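Local structure of sulfur oxidation protein SOXB (Thermus thermophilus, 2WDD) at residues 53-56 against 57-60; 69-73 against 74-78; 164-167 against 168-172; 295-299 against 300-304; 340-343 against 344-347. The protein hydrolyses a sulfur-sulfur bond as the dimanganese thiosulfohydrolase of the Sox sulfur oxidation pathway, releasing sulfate from a cysteine S-thiosulfonate. One frame throughout, in Å; residues are numbered along the deposited sequence.

Contact 1: residues 53-56 against 57-60; sequences IAPK and PLMG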
loop_
_atom_site.group_PDB
_atom_site.type_symbol
_atom_site.label_atom_id
_atom_site.label_comp_id
_atom_site.label_asym_id
_atom_site.label_seq_id
_atom_site.Cartn_x
_atom_site.Cartn_y
_atom_site.Cartn_z
ATOM N N ILE A 53 -3.809 -3.063 14.851
ATOM C CA ILE A 53 -3.400 -3.419 16.199
ATOM C C ILE A 53 -1.959 -3.048 16.483
ATOM O O ILE A 53 -1.070 -3.268 15.665
ATOM C CB ILE A 53 -3.670 -4.903 16.452
ATOM C CG1 ILE A 53 -5.164 -5.183 16.317
ATOM C CG2 ILE A 53 -3.110 -5.353 17.800
ATOM C CD1 ILE A 53 -5.499 -6.655 16.102
ATOM N N ALA A 54 -1.732 -2.503 17.674
ATOM C CA ALA A 54 -0.399 -2.091 18.072
ATOM C C ALA A 54 -0.193 -2.410 19.534
ATOM O O ALA A 54 -1.152 -2.518 20.286
ATOM C CB ALA A 54 -0.238 -0.609 17.865
ATOM N N PRO A 55 1.072 -2.549 19.955
ATOM C CA PRO A 55 1.297 -2.741 21.387
ATOM C C PRO A 55 0.958 -1.410 22.058
ATOM O O PRO A 55 0.931 -0.363 21.405
ATOM C CB PRO A 55 2.806 -3.004 21.468
ATOM C CG PRO A 55 3.372 -2.289 20.300
ATOM C CD PRO A 55 2.329 -2.343 19.211
ATOM N N LYS A 56 0.670 -1.457 23.349
ATOM C CA LYS A 56 0.252 -0.267 24.076
ATOM C C LYS A 56 0.978 1.056 23.792
ATOM O O LYS A 56 0.337 2.062 23.495
ATOM C CB LYS A 56 0.103 -0.567 25.570
ATOM C CG LYS A 56 -1.048 -1.523 25.848
ATOM C CD LYS A 56 -1.117 -1.974 27.305
ATOM C CE LYS A 56 0.219 -1.841 28.002
ATOM N NZ LYS A 56 0.067 -2.165 29.448
ATOM N N PRO A 57 2.320 1.062 23.831
ATOM C CA PRO A 57 3.058 2.317 23.602
ATOM C C PRO A 57 2.755 3.041 22.288
ATOM O O PRO A 57 2.972 4.252 22.174
ATOM C CB PRO A 57 4.529 1.867 23.586
ATOM C CG PRO A 57 4.537 0.498 24.185
ATOM C CD PRO A 57 3.218 -0.105 23.838
ATOM N N LEU A 58 2.342 2.292 21.272
ATOM C CA LEU A 58 2.109 2.873 19.954
ATOM C C LEU A 58 0.658 3.203 19.641
ATOM O O LEU A 58 0.365 3.780 18.596
ATOM C CB LEU A 58 2.665 1.957 18.860
ATOM C CG LEU A 58 4.166 1.672 18.940
ATOM C CD1 LEU A 58 4.966 2.969 19.001
ATOM C CD2 LEU A 58 4.443 0.819 20.159
ATOM N N MET A 59 -0.261 2.804 20.513
ATOM C CA MET A 59 -1.668 3.056 20.247
ATOM C C MET A 59 -2.038 4.527 20.222
ATOM O O MET A 59 -1.449 5.343 20.934
ATOM C CB MET A 59 -2.552 2.325 21.253
ATOM C CG MET A 59 -2.450 0.818 21.154
ATOM S SD MET A 59 -3.376 0.023 22.465
ATOM C CE MET A 59 -5.063 0.351 21.913
ATOM N N GLY A 60 -3.023 4.859 19.393
ATOM C CA GLY A 60 -3.546 6.211 19.328
ATOM C C GLY A 60 -2.796 7.186 18.455
ATOM O O GLY A 60 -3.109 8.377 18.448
HETATM O O HOH W 1 -0.042 4.907 23.349
#

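Contact 2: residues 69-73 against 74-78; sequences AILRY and YGVER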
loop_
_atom_site.group_PDB
_atom_site.type_symbol
_atom_site.label_atom_id
_atom_site.label_comp_id
_atom_site.label_asym_id
_atom_site.label_seq_id
_atom_site.Cartn_x
_atom_site.Cartn_y
_atom_site.Cartn_z
ATOM N N ALA A 69 -12.433 6.006 15.942
ATOM C CA ALA A 69 -11.298 6.721 16.515
ATOM C C ALA A 69 -10.592 7.624 15.511
ATOM O O ALA A 69 -10.190 8.726 15.853
ATOM C CB ALA A 69 -10.305 5.741 17.147
ATOM N N ILE A 70 -10.405 7.150 14.282
ATOM C CA ILE A 70 -9.731 7.985 13.295
ATOM C C ILE A 70 -10.584 9.195 12.930
ATOM O O ILE A 70 -10.061 10.283 12.701
ATOM C CB ILE A 70 -9.267 7.183 12.067
ATOM C CG1 ILE A 70 -8.215 7.983 11.290
ATOM C CG2 ILE A 70 -10.434 6.784 11.196
ATOM C CD1 ILE A 70 -7.546 7.174 10.160
ATOM N N LEU A 71 -11.897 9.012 12.878
ATOM C CA LEU A 71 -12.780 10.139 12.589
ATOM C C LEU A 71 -12.659 11.188 13.696
ATOM O O LEU A 71 -12.503 12.372 13.418
ATOM C CB LEU A 71 -14.230 9.679 12.405
ATOM C CG LEU A 71 -14.470 8.655 11.285
ATOM C CD1 LEU A 71 -15.928 8.269 11.244
ATOM C CD2 LEU A 71 -14.009 9.185 9.929
ATOM N N ARG A 72 -12.666 10.744 14.949
ATOM C CA ARG A 72 -12.556 11.670 16.071
ATOM C C ARG A 72 -11.203 12.369 16.097
ATOM O O ARG A 72 -11.113 13.577 16.350
ATOM C CB ARG A 72 -12.781 10.927 17.387
ATOM C CG ARG A 72 -14.208 10.444 17.564
ATOM C CD ARG A 72 -14.434 9.962 18.990
ATOM N NE ARG A 72 -13.698 8.738 19.308
ATOM C CZ ARG A 72 -14.208 7.510 19.215
ATOM N NH1 ARG A 72 -15.449 7.342 18.781
ATOM N NH2 ARG A 72 -13.481 6.451 19.572
ATOM N N TYR A 73 -10.141 11.603 15.855
ATOM C CA TYR A 73 -8.790 12.154 15.898
ATOM C C TYR A 73 -8.622 13.354 14.977
ATOM O O TYR A 73 -8.006 14.352 15.342
ATOM C CB TYR A 73 -7.774 11.067 15.537
ATOM C CG TYR A 73 -6.330 11.488 15.673
ATOM C CD1 TYR A 73 -5.597 11.176 16.822
ATOM C CD2 TYR A 73 -5.675 12.147 14.642
ATOM C CE1 TYR A 73 -4.263 11.536 16.937
ATOM C CE2 TYR A 73 -4.349 12.506 14.755
ATOM C CZ TYR A 73 -3.655 12.219 15.905
ATOM O OH TYR A 73 -2.317 12.563 16.002
ATOM N N TYR A 74 -9.180 13.246 13.776
ATOM C CA TYR A 74 -9.064 14.294 12.775
ATOM C C TYR A 74 -10.259 15.244 12.724
ATOM O O TYR A 74 -10.292 16.146 11.895
ATOM C CB TYR A 74 -8.812 13.663 11.401
ATOM C CG TYR A 74 -7.442 13.038 11.314
ATOM C CD1 TYR A 74 -6.300 13.840 11.294
ATOM C CD2 TYR A 74 -7.275 11.662 11.305
ATOM C CE1 TYR A 74 -5.042 13.289 11.232
ATOM C CE2 TYR A 74 -6.009 11.093 11.266
ATOM C CZ TYR A 74 -4.894 11.918 11.229
ATOM O OH TYR A 74 -3.636 11.362 11.174
ATOM N N GLY A 75 -11.248 15.035 13.588
ATOM C CA GLY A 75 -12.407 15.910 13.586
ATOM C C GLY A 75 -13.228 15.818 12.316
ATOM O O GLY A 75 -13.811 16.807 11.859
ATOM N N VAL A 76 -13.274 14.625 11.739
ATOM C CA VAL A 76 -14.032 14.380 10.516
ATOM C C VAL A 76 -15.429 13.906 10.857
ATOM O O VAL A 76 -15.609 12.963 11.639
ATOM C CB VAL A 76 -13.284 13.387 9.618
ATOM C CG1 VAL A 76 -14.103 13.047 8.361
ATOM C CG2 VAL A 76 -11.947 13.984 9.236
ATOM N N GLU A 77 -16.419 14.581 10.285
ATOM C CA GLU A 77 -17.800 14.232 10.552
ATOM C C GLU A 77 -18.206 12.929 9.876
ATOM O O GLU A 77 -17.834 12.652 8.728
ATOM C CB GLU A 77 -18.741 15.370 10.155
ATOM C CG GLU A 77 -18.558 16.628 10.990
ATOM C CD GLU A 77 -19.873 17.257 11.399
ATOM O OE1 GLU A 77 -20.646 17.644 10.499
ATOM O OE2 GLU A 77 -20.131 17.373 12.616
ATOM N N ARG A 78 -18.964 12.131 10.604
ATOM C CA ARG A 78 -19.445 10.854 10.114
ATOM C C ARG A 78 -20.312 11.088 8.874
ATOM O O ARG A 78 -21.113 12.026 8.843
ATOM C CB ARG A 78 -20.302 10.213 11.201
ATOM C CG ARG A 78 -20.716 8.803 10.892
ATOM C CD ARG A 78 -21.475 8.172 12.047
ATOM N NE ARG A 78 -21.687 6.762 11.771
ATOM C CZ ARG A 78 -22.043 5.858 12.671
ATOM N NH1 ARG A 78 -22.236 6.205 13.945
ATOM N NH2 ARG A 78 -22.193 4.600 12.285
#

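Contact 3: residues 164-167 against 168-172; sequences WEWT and LGRER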
loop_
_atom_site.group_PDB
_atom_site.type_symbol
_atom_site.label_atom_id
_atom_site.label_comp_id
_atom_site.label_asym_id
_atom_site.label_seq_id
_atom_site.Cartn_x
_atom_site.Cartn_y
_atom_site.Cartn_z
ATOM N N TRP A 164 7.663 -1.668 -4.974
ATOM C CA TRP A 164 7.230 -2.821 -5.781
ATOM C C TRP A 164 7.659 -2.762 -7.235
ATOM O O TRP A 164 7.636 -3.772 -7.927
ATOM C CB TRP A 164 5.718 -3.055 -5.680
ATOM C CG TRP A 164 5.328 -3.806 -4.438
ATOM C CD1 TRP A 164 5.091 -3.283 -3.195
ATOM C CD2 TRP A 164 5.067 -5.204 -4.340
ATOM N NE1 TRP A 164 4.744 -4.283 -2.314
ATOM C CE2 TRP A 164 4.720 -5.475 -3.000
ATOM C CE3 TRP A 164 5.133 -6.265 -5.252
ATOM C CZ2 TRP A 164 4.455 -6.768 -2.545
ATOM C CZ3 TRP A 164 4.854 -7.546 -4.794
ATOM C CH2 TRP A 164 4.524 -7.782 -3.457
ATOM N N GLU A 165 8.060 -1.581 -7.692
ATOM C CA GLU A 165 8.552 -1.409 -9.053
ATOM C C GLU A 165 9.625 -2.455 -9.347
ATOM O O GLU A 165 9.698 -3.008 -10.455
ATOM C CB GLU A 165 9.215 -0.031 -9.149
ATOM C CG GLU A 165 8.249 1.121 -9.424
ATOM C CD GLU A 165 7.277 1.432 -8.285
ATOM O OE1 GLU A 165 7.634 1.237 -7.099
ATOM O OE2 GLU A 165 6.186 1.954 -8.608
ATOM N N TRP A 166 10.466 -2.714 -8.355
ATOM C CA TRP A 166 11.566 -3.647 -8.544
ATOM C C TRP A 166 11.175 -5.092 -8.792
ATOM O O TRP A 166 12.033 -5.894 -9.160
ATOM C CB TRP A 166 12.568 -3.531 -7.407
ATOM C CG TRP A 166 13.182 -2.161 -7.394
ATOM C CD1 TRP A 166 12.774 -1.093 -6.649
ATOM C CD2 TRP A 166 14.200 -1.671 -8.277
ATOM N NE1 TRP A 166 13.493 0.030 -6.995
ATOM C CE2 TRP A 166 14.378 -0.300 -7.989
ATOM C CE3 TRP A 166 14.989 -2.259 -9.273
ATOM C CZ2 TRP A 166 15.336 0.486 -8.635
ATOM C CZ3 TRP A 166 15.916 -1.468 -9.937
ATOM C CH2 TRP A 166 16.090 -0.114 -9.605
ATOM N N THR A 167 9.901 -5.436 -8.586
ATOM C CA THR A 167 9.464 -6.811 -8.834
ATOM C C THR A 167 9.309 -7.060 -10.328
ATOM O O THR A 167 8.991 -8.174 -10.748
ATOM C CB THR A 167 8.207 -7.206 -8.033
ATOM O OG1 THR A 167 7.091 -6.418 -8.447
ATOM C CG2 THR A 167 8.448 -7.036 -6.537
ATOM N N LEU A 168 9.569 -6.027 -11.127
ATOM C CA LEU A 168 9.570 -6.173 -12.579
ATOM C C LEU A 168 10.968 -6.616 -13.005
ATOM O O LEU A 168 11.175 -7.002 -14.153
ATOM C CB LEU A 168 9.235 -4.853 -13.272
ATOM C CG LEU A 168 7.801 -4.352 -13.078
ATOM C CD1 LEU A 168 7.660 -2.935 -13.596
ATOM C CD2 LEU A 168 6.799 -5.277 -13.752
ATOM N N GLY A 169 11.920 -6.539 -12.080
ATOM C CA GLY A 169 13.316 -6.869 -12.337
ATOM C C GLY A 169 14.102 -5.614 -12.697
ATOM O O GLY A 169 13.552 -4.688 -13.284
ATOM N N ARG A 170 15.390 -5.596 -12.352
ATOM C CA ARG A 170 16.224 -4.429 -12.625
ATOM C C ARG A 170 16.235 -4.014 -14.091
ATOM O O ARG A 170 16.149 -2.823 -14.397
ATOM C CB ARG A 170 17.645 -4.618 -12.094
ATOM C CG ARG A 170 18.497 -3.359 -12.134
ATOM C CD ARG A 170 19.969 -3.702 -11.989
ATOM N NE ARG A 170 20.826 -2.524 -12.092
ATOM C CZ ARG A 170 22.001 -2.405 -11.484
ATOM N NH1 ARG A 170 22.721 -1.301 -11.631
ATOM N NH2 ARG A 170 22.455 -3.393 -10.724
ATOM N N GLU A 171 16.338 -4.981 -14.996
ATOM C CA GLU A 171 16.346 -4.677 -16.425
ATOM C C GLU A 171 15.116 -3.909 -16.890
ATOM O O GLU A 171 15.232 -2.895 -17.585
ATOM C CB GLU A 171 16.518 -5.950 -17.253
ATOM C CG GLU A 171 17.868 -6.623 -17.075
ATOM C CD GLU A 171 18.044 -7.820 -17.990
ATOM O OE1 GLU A 171 17.629 -7.737 -19.167
ATOM O OE2 GLU A 171 18.591 -8.845 -17.530
ATOM N N ARG A 172 13.933 -4.401 -16.531
ATOM C CA ARG A 172 12.695 -3.747 -16.943
ATOM C C ARG A 172 12.551 -2.377 -16.297
ATOM O O ARG A 172 12.037 -1.448 -16.917
ATOM C CB ARG A 172 11.483 -4.608 -16.602
ATOM C CG ARG A 172 10.152 -4.021 -17.037
ATOM C CD ARG A 172 10.093 -3.727 -18.538
ATOM N NE ARG A 172 8.725 -3.541 -19.006
ATOM C CZ ARG A 172 8.393 -3.322 -20.275
ATOM N NH1 ARG A 172 9.336 -3.238 -21.209
ATOM N NH2 ARG A 172 7.122 -3.211 -20.618
#

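Contact 4: residues 295-299 against 300-304; sequences WRVGK and TWIVA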
loop_
_atom_site.group_PDB
_atom_site.type_symbol
_atom_site.label_atom_id
_atom_site.label_comp_id
_atom_site.label_asym_id
_atom_site.label_seq_id
_atom_site.Cartn_x
_atom_site.Cartn_y
_atom_site.Cartn_z
ATOM N N TRP A 295 1.033 15.214 10.574
ATOM C CA TRP A 295 1.487 14.673 11.838
ATOM C C TRP A 295 2.797 15.366 12.185
ATOM O O TRP A 295 3.758 15.303 11.421
ATOM C CB TRP A 295 1.705 13.161 11.671
ATOM C CG TRP A 295 2.122 12.437 12.894
ATOM C CD1 TRP A 295 1.982 12.843 14.197
ATOM C CD2 TRP A 295 2.697 11.138 12.939
ATOM N NE1 TRP A 295 2.462 11.878 15.049
ATOM C CE2 TRP A 295 2.913 10.818 14.299
ATOM C CE3 TRP A 295 3.058 10.204 11.959
ATOM C CZ2 TRP A 295 3.463 9.594 14.700
ATOM C CZ3 TRP A 295 3.613 9.001 12.360
ATOM C CH2 TRP A 295 3.789 8.697 13.720
ATOM N N ARG A 296 2.818 16.063 13.316
ATOM C CA ARG A 296 4.008 16.779 13.744
ATOM C C ARG A 296 4.891 15.837 14.572
ATOM O O ARG A 296 4.476 15.343 15.628
ATOM C CB ARG A 296 3.616 17.999 14.591
ATOM C CG ARG A 296 4.800 18.851 15.005
ATOM C CD ARG A 296 5.390 19.569 13.816
ATOM N NE ARG A 296 6.431 20.519 14.211
ATOM C CZ ARG A 296 7.152 21.236 13.355
ATOM N NH1 ARG A 296 6.953 21.121 12.048
ATOM N NH2 ARG A 296 8.077 22.070 13.805
ATOM N N VAL A 297 6.099 15.591 14.082
ATOM C CA VAL A 297 7.081 14.762 14.773
ATOM C C VAL A 297 8.399 15.529 14.766
ATOM O O VAL A 297 8.907 15.891 13.705
ATOM C CB VAL A 297 7.250 13.383 14.098
ATOM C CG1 VAL A 297 8.268 12.548 14.879
ATOM C CG2 VAL A 297 5.903 12.650 14.017
ATOM N N GLY A 298 8.928 15.823 15.949
ATOM C CA GLY A 298 10.146 16.610 16.049
ATOM C C GLY A 298 9.872 17.958 15.404
ATOM O O GLY A 298 8.878 18.611 15.717
ATOM N N LYS A 299 10.719 18.351 14.458
ATOM C CA LYS A 299 10.543 19.604 13.736
ATOM C C LYS A 299 10.081 19.320 12.303
ATOM O O LYS A 299 10.343 20.097 11.384
ATOM C CB LYS A 299 11.874 20.360 13.703
ATOM C CG LYS A 299 12.376 20.775 15.080
ATOM C CD LYS A 299 11.359 21.655 15.783
ATOM C CE LYS A 299 11.686 21.817 17.258
ATOM N NZ LYS A 299 10.865 22.890 17.890
ATOM N N THR A 300 9.379 18.204 12.120
ATOM C CA THR A 300 8.939 17.792 10.791
ATOM C C THR A 300 7.432 17.577 10.729
ATOM O O THR A 300 6.845 17.061 11.672
ATOM C CB THR A 300 9.632 16.458 10.429
ATOM O OG1 THR A 300 11.052 16.616 10.514
ATOM C CG2 THR A 300 9.219 15.952 9.043
ATOM N N TRP A 301 6.834 17.902 9.587
ATOM C CA TRP A 301 5.429 17.578 9.331
ATOM C C TRP A 301 5.432 16.313 8.468
ATOM O O TRP A 301 6.245 16.196 7.554
ATOM C CB TRP A 301 4.749 18.681 8.521
ATOM C CG TRP A 301 4.517 19.929 9.313
ATOM C CD1 TRP A 301 5.163 21.123 9.166
ATOM C CD2 TRP A 301 3.590 20.100 10.390
ATOM N NE1 TRP A 301 4.689 22.028 10.089
ATOM C CE2 TRP A 301 3.715 21.430 10.842
ATOM C CE3 TRP A 301 2.662 19.262 11.010
ATOM C CZ2 TRP A 301 2.961 21.934 11.905
ATOM C CZ3 TRP A 301 1.901 19.771 12.057
ATOM C CH2 TRP A 301 2.061 21.091 12.493
ATOM N N ILE A 302 4.478 15.416 8.702
ATOM C CA ILE A 302 4.365 14.178 7.922
ATOM C C ILE A 302 2.964 14.072 7.327
ATOM O O ILE A 302 1.961 14.257 8.035
ATOM C CB ILE A 302 4.670 12.961 8.807
ATOM C CG1 ILE A 302 6.109 13.046 9.337
ATOM C CG2 ILE A 302 4.480 11.656 8.018
ATOM C CD1 ILE A 302 6.481 11.922 10.293
ATOM N N VAL A 303 2.895 13.827 6.019
ATOM C CA VAL A 303 1.622 13.659 5.319
ATOM C C VAL A 303 1.687 12.328 4.570
ATOM O O VAL A 303 2.607 12.104 3.787
ATOM C CB VAL A 303 1.377 14.815 4.343
ATOM C CG1 VAL A 303 0.159 14.554 3.470
ATOM C CG2 VAL A 303 1.241 16.129 5.124
ATOM N N ALA A 304 0.709 11.454 4.805
ATOM C CA ALA A 304 0.676 10.135 4.167
ATOM C C ALA A 304 0.097 10.177 2.758
ATOM O O ALA A 304 -0.741 11.021 2.447
ATOM C CB ALA A 304 -0.109 9.151 5.027
HETATM O O HOH W 2 12.618 16.787 12.729
#

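Contact 5: residues 340-343 against 344-347; sequences PKAE and DVEA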
loop_
_atom_site.group_PDB
_atom_site.type_symbol
_atom_site.label_atom_id
_atom_site.label_comp_id
_atom_site.label_asym_id
_atom_site.label_seq_id
_atom_site.Cartn_x
_atom_site.Cartn_y
_atom_site.Cartn_z
ATOM N N PRO A 340 -14.723 15.629 -13.555
ATOM C CA PRO A 340 -14.848 15.593 -15.013
ATOM C C PRO A 340 -13.920 14.518 -15.563
ATOM O O PRO A 340 -13.038 14.021 -14.852
ATOM C CB PRO A 340 -14.352 16.976 -15.443
ATOM C CG PRO A 340 -13.507 17.454 -14.319
ATOM C CD PRO A 340 -14.128 16.887 -13.077
ATOM N N LYS A 341 -14.111 14.155 -16.825
ATOM C CA LYS A 341 -13.280 13.131 -17.433
ATOM C C LYS A 341 -11.963 13.699 -17.934
ATOM O O LYS A 341 -11.893 14.854 -18.352
ATOM C CB LYS A 341 -14.014 12.490 -18.616
ATOM C CG LYS A 341 -15.372 11.912 -18.276
ATOM C CD LYS A 341 -15.255 10.454 -17.882
ATOM C CE LYS A 341 -16.329 9.614 -18.550
ATOM N NZ LYS A 341 -16.124 8.162 -18.299
ATOM N N ALA A 342 -10.924 12.872 -17.893
ATOM C CA ALA A 342 -9.641 13.205 -18.499
ATOM C C ALA A 342 -9.711 12.387 -19.790
ATOM O O ALA A 342 -9.450 11.187 -19.792
ATOM C CB ALA A 342 -8.476 12.732 -17.619
ATOM N N GLU A 343 -10.198 13.017 -20.856
ATOM C CA GLU A 343 -10.439 12.325 -22.115
ATOM C C GLU A 343 -9.267 11.565 -22.714
ATOM O O GLU A 343 -9.450 10.460 -23.220
ATOM C CB GLU A 343 -11.090 13.252 -23.145
ATOM C CG GLU A 343 -12.421 13.837 -22.681
ATOM C CD GLU A 343 -13.505 12.784 -22.509
ATOM O OE1 GLU A 343 -13.212 11.578 -22.666
ATOM O OE2 GLU A 343 -14.658 13.165 -22.211
ATOM N N ASP A 344 -8.073 12.151 -22.665
ATOM C CA ASP A 344 -6.893 11.488 -23.207
ATOM C C ASP A 344 -6.581 10.195 -22.462
ATOM O O ASP A 344 -6.182 9.193 -23.068
ATOM C CB ASP A 344 -5.672 12.418 -23.261
ATOM C CG ASP A 344 -5.327 13.043 -21.910
ATOM O OD1 ASP A 344 -6.190 13.072 -21.007
ATOM O OD2 ASP A 344 -4.186 13.539 -21.779
ATOM N N VAL A 345 -6.789 10.213 -21.146
ATOM C CA VAL A 345 -6.549 9.036 -20.328
ATOM C C VAL A 345 -7.583 7.955 -20.607
ATOM O O VAL A 345 -7.247 6.776 -20.706
ATOM C CB VAL A 345 -6.504 9.391 -18.827
ATOM C CG1 VAL A 345 -6.384 8.120 -17.985
ATOM C CG2 VAL A 345 -5.347 10.345 -18.547
ATOM N N GLU A 346 -8.847 8.356 -20.714
ATOM C CA GLU A 346 -9.923 7.416 -20.999
ATOM C C GLU A 346 -9.645 6.712 -22.323
ATOM O O GLU A 346 -9.759 5.488 -22.431
ATOM C CB GLU A 346 -11.268 8.146 -21.079
ATOM C CG GLU A 346 -11.711 8.786 -19.771
ATOM C CD GLU A 346 -12.033 7.761 -18.699
ATOM O OE1 GLU A 346 -12.265 6.587 -19.051
ATOM O OE2 GLU A 346 -12.051 8.129 -17.506
ATOM N N ALA A 347 -9.255 7.494 -23.324
ATOM C CA ALA A 347 -8.956 6.956 -24.647
ATOM C C ALA A 347 -7.745 6.033 -24.606
ATOM O O ALA A 347 -7.739 4.968 -25.228
ATOM C CB ALA A 347 -8.726 8.097 -25.646
HETATM O O HOH W 3 -11.509 10.362 -16.657
#

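Contact 1: residues 53-56 against 57-60
The ring of P55 and the isobutyl group of L58 cross at a slant. CG of P55 presses on CD2 of L58 at 3.3 Å, tighter than usual for two carbons. The P57 side chain crosses that of P55 at about a right angle, with CD of P57 3.8 Å from CB of P55. A54 turns its methyl group toward the second half of the turn, where CB of A54 lies 4.0 Å from CB of L58. M59 reaches back along the chain, and its CG packs 3.7 Å from the carbonyl O of A54.

These side chains are brought together by a short 3-10 turn. L58 N donates to P55 O at 3.0 Å, and M59 N donates to K56 O at 3.1 Å. Each amide stands above the plane of its carbonyl. Water 1 lies within hydrogen-bonding distance of both K56 O and M59 O.

The turn belongs to the long loop between strand 29-34 and helix 67-74. R553 NH2 hydrogen-bonds to A54 O and R553 touches M59, while D479 accepts from the backbone N of K56. D479 follows strand 472-476 and R553 follows strand 548-550, two strands paired in parallel in one sheet.

Contact 2: residues 69-73 against 74-78
The first torsion of Y73 (chi1 -175°) swings its ring away from its own N and toward Y74, whose CG lies beside its own N (chi1 -69°). These two torsions bring neighbouring rings together at the end of the helix. The edge of Y73 points at the face of Y74 in a T-shaped pair. The centroids are 4.7 Å apart and the planes meet at 67°. CD2 of Y73 sits over the centre of the Y74 ring, 3.5 Å from CZ of Y74. I70 meets the same ring at its edge: CG1 of I70 lies near the ring plane, 3.8 Å from CD2 of Y74. The Y74 ring is therefore held on one face and along one edge.

On another side of the helix end, the branches of L71 and V76 cross at about a right angle. CD2 of L71 is 4.2 Å from CG1 of V76, and helix 81-86 packs on both residues.

The backbone turns here to bring V76 back against L71. Y74 N still bonds to I70 O, in helical fashion. V76 N then reaches back to L71 O at 2.9 Å, and G75 N bonds to R72 O at 3.1 Å. Positive phi at G75, easily taken without a side chain, makes with these two bonds a Schellman motif, which ends helix 67-74; the L71-V76 contact is the apolar pair that often goes with it.

Contact 3: residues 164-167 against 168-172
W166 lies alongside R170, pointing the same way. CZ3 at the edge of the indole meets CG of R170 at 3.9 Å, near the ring plane. In the conformer given, NE of R170 goes on to a salt bridge with E174.

L168 folds back over the preceding turn, its CB 3.4 Å from E165 O. The same carbonyl accepts from L168 N at 3.1 Å, and W166 O accepts from G169 N at 3.0 Å. Together with T167 N to W164 O, these bonds wind residues 164-168 as a 3-10 turn that runs up to helix 170-179. G169 is the N-cap residue, where a side chain would jam against the carbonyl of L168.

The turn stands beside the dimanganese site. W164 follows the manganese ligand H163, and its backbone N bonds to D132, which bridges both metals. A sulfate is bound next to W164. The carboxylate of E165 accepts from backbone N atoms of D132, T133, W134 and H163, so it probably helps to position the manganese ligands D132 and H163.

W164 O is gripped twice by T167. OG1 of T167, folded back between its own N and carbonyl carbon (chi1 64°), donates to it at 2.8 Å in the carbonyl plane, and T167 N donates at 2.9 Å. A valine in place of T167 would probably leave W164 O without its hydroxyl partner, holding the turn next to H163 less firmly.

Contact 4: residues 295-299 against 300-304
A beta hairpin with a type II' turn joins strands 295-297 and 300-304, and its first strand forms an edge of a six-stranded mixed sheet. R296 and W301 are a non-hydrogen-bonded pair, with hydrogen-bonded pairs W295-I302 and V297-T300 flanking them. G298 takes positive phi at the turn.

R296 bends at chi2 (70°), which lays its chain over the indole of W301. Its CD sits 3.6 Å above the centroid of the six-membered ring, almost on the normal, as a CH-pi contact. Its CZ lies 4.4 Å from the centroid of the five-membered ring, a cation-pi contact over the face. The guanidinium is inclined 48° to the indole, with NH1 of R296 over the face near NE1 of W301, two donors that do not bond to each other. An alanine replacing W301 would probably cost R296 its CH-pi and cation-pi contacts and leave its guanidinium freer to turn.

On the other face of the hairpin, W295 and I302 lie side by side, and CG2 of V297 is 3.8 Å from CD1 of I302. The same V297 CG2 stands over the centre of the W295 ring. Helix 266-273 packs on W295, T300 and I302. T300 OG1 bonds to I279 O. At the turn, water 2 accepts from K299 N and donates to T300 OG1 at 2.7 Å.

Contact 5: residues 340-343 against 344-347
A342 and V345 form the close-packed side of this helix start, CB of A342 lying 4.0 Å from CG2 of V345. A342 is the N-cap residue. Its carbonyl O takes a straight bond from E346 N at 3.0 Å and a weak one from V345 N. A347 N bonds in turn to E343 O at 3.0 Å. D344 has CG folded between its own N and carbonyl carbon (chi1 55°), which brings OD1 within a weak bond of V345 N.

The other side is looser. K341 and E346 cross at about a right angle, but NZ of K341 stays 4.1 Å from OE2 of E346, beyond a salt bridge. Their charges probably attract only mildly. Water 3 accepts from A342 N here. E343 is exposed.

The buried side faces two helices. A342 and V345 pack on helix 104-120, where R112 forms a salt bridge with D344. V345 also meets W151, and D344 meets L154, on helix 146-155.

All five contacts are local and follow one another along the chain; none nests in or crosses another. Contact 1 closes a turn in the loop after strand 29-34. Contact 2 ends helix 67-74 and joins it to helix 81-86; the two contacts touch where G60 O meets the Y73 ring. Contact 3 leads from a metal ligand into helix 170-179, with its centre across the chain's centre from contacts 1 and 2. Contact 4 closes the hairpin at a sheet edge, its nearest atoms about 5 Å from contact 2. Contact 5 starts helix 343-353 after strand 323-333 and sets it against helices 104-120 and 146-155, well apart from the other contacts.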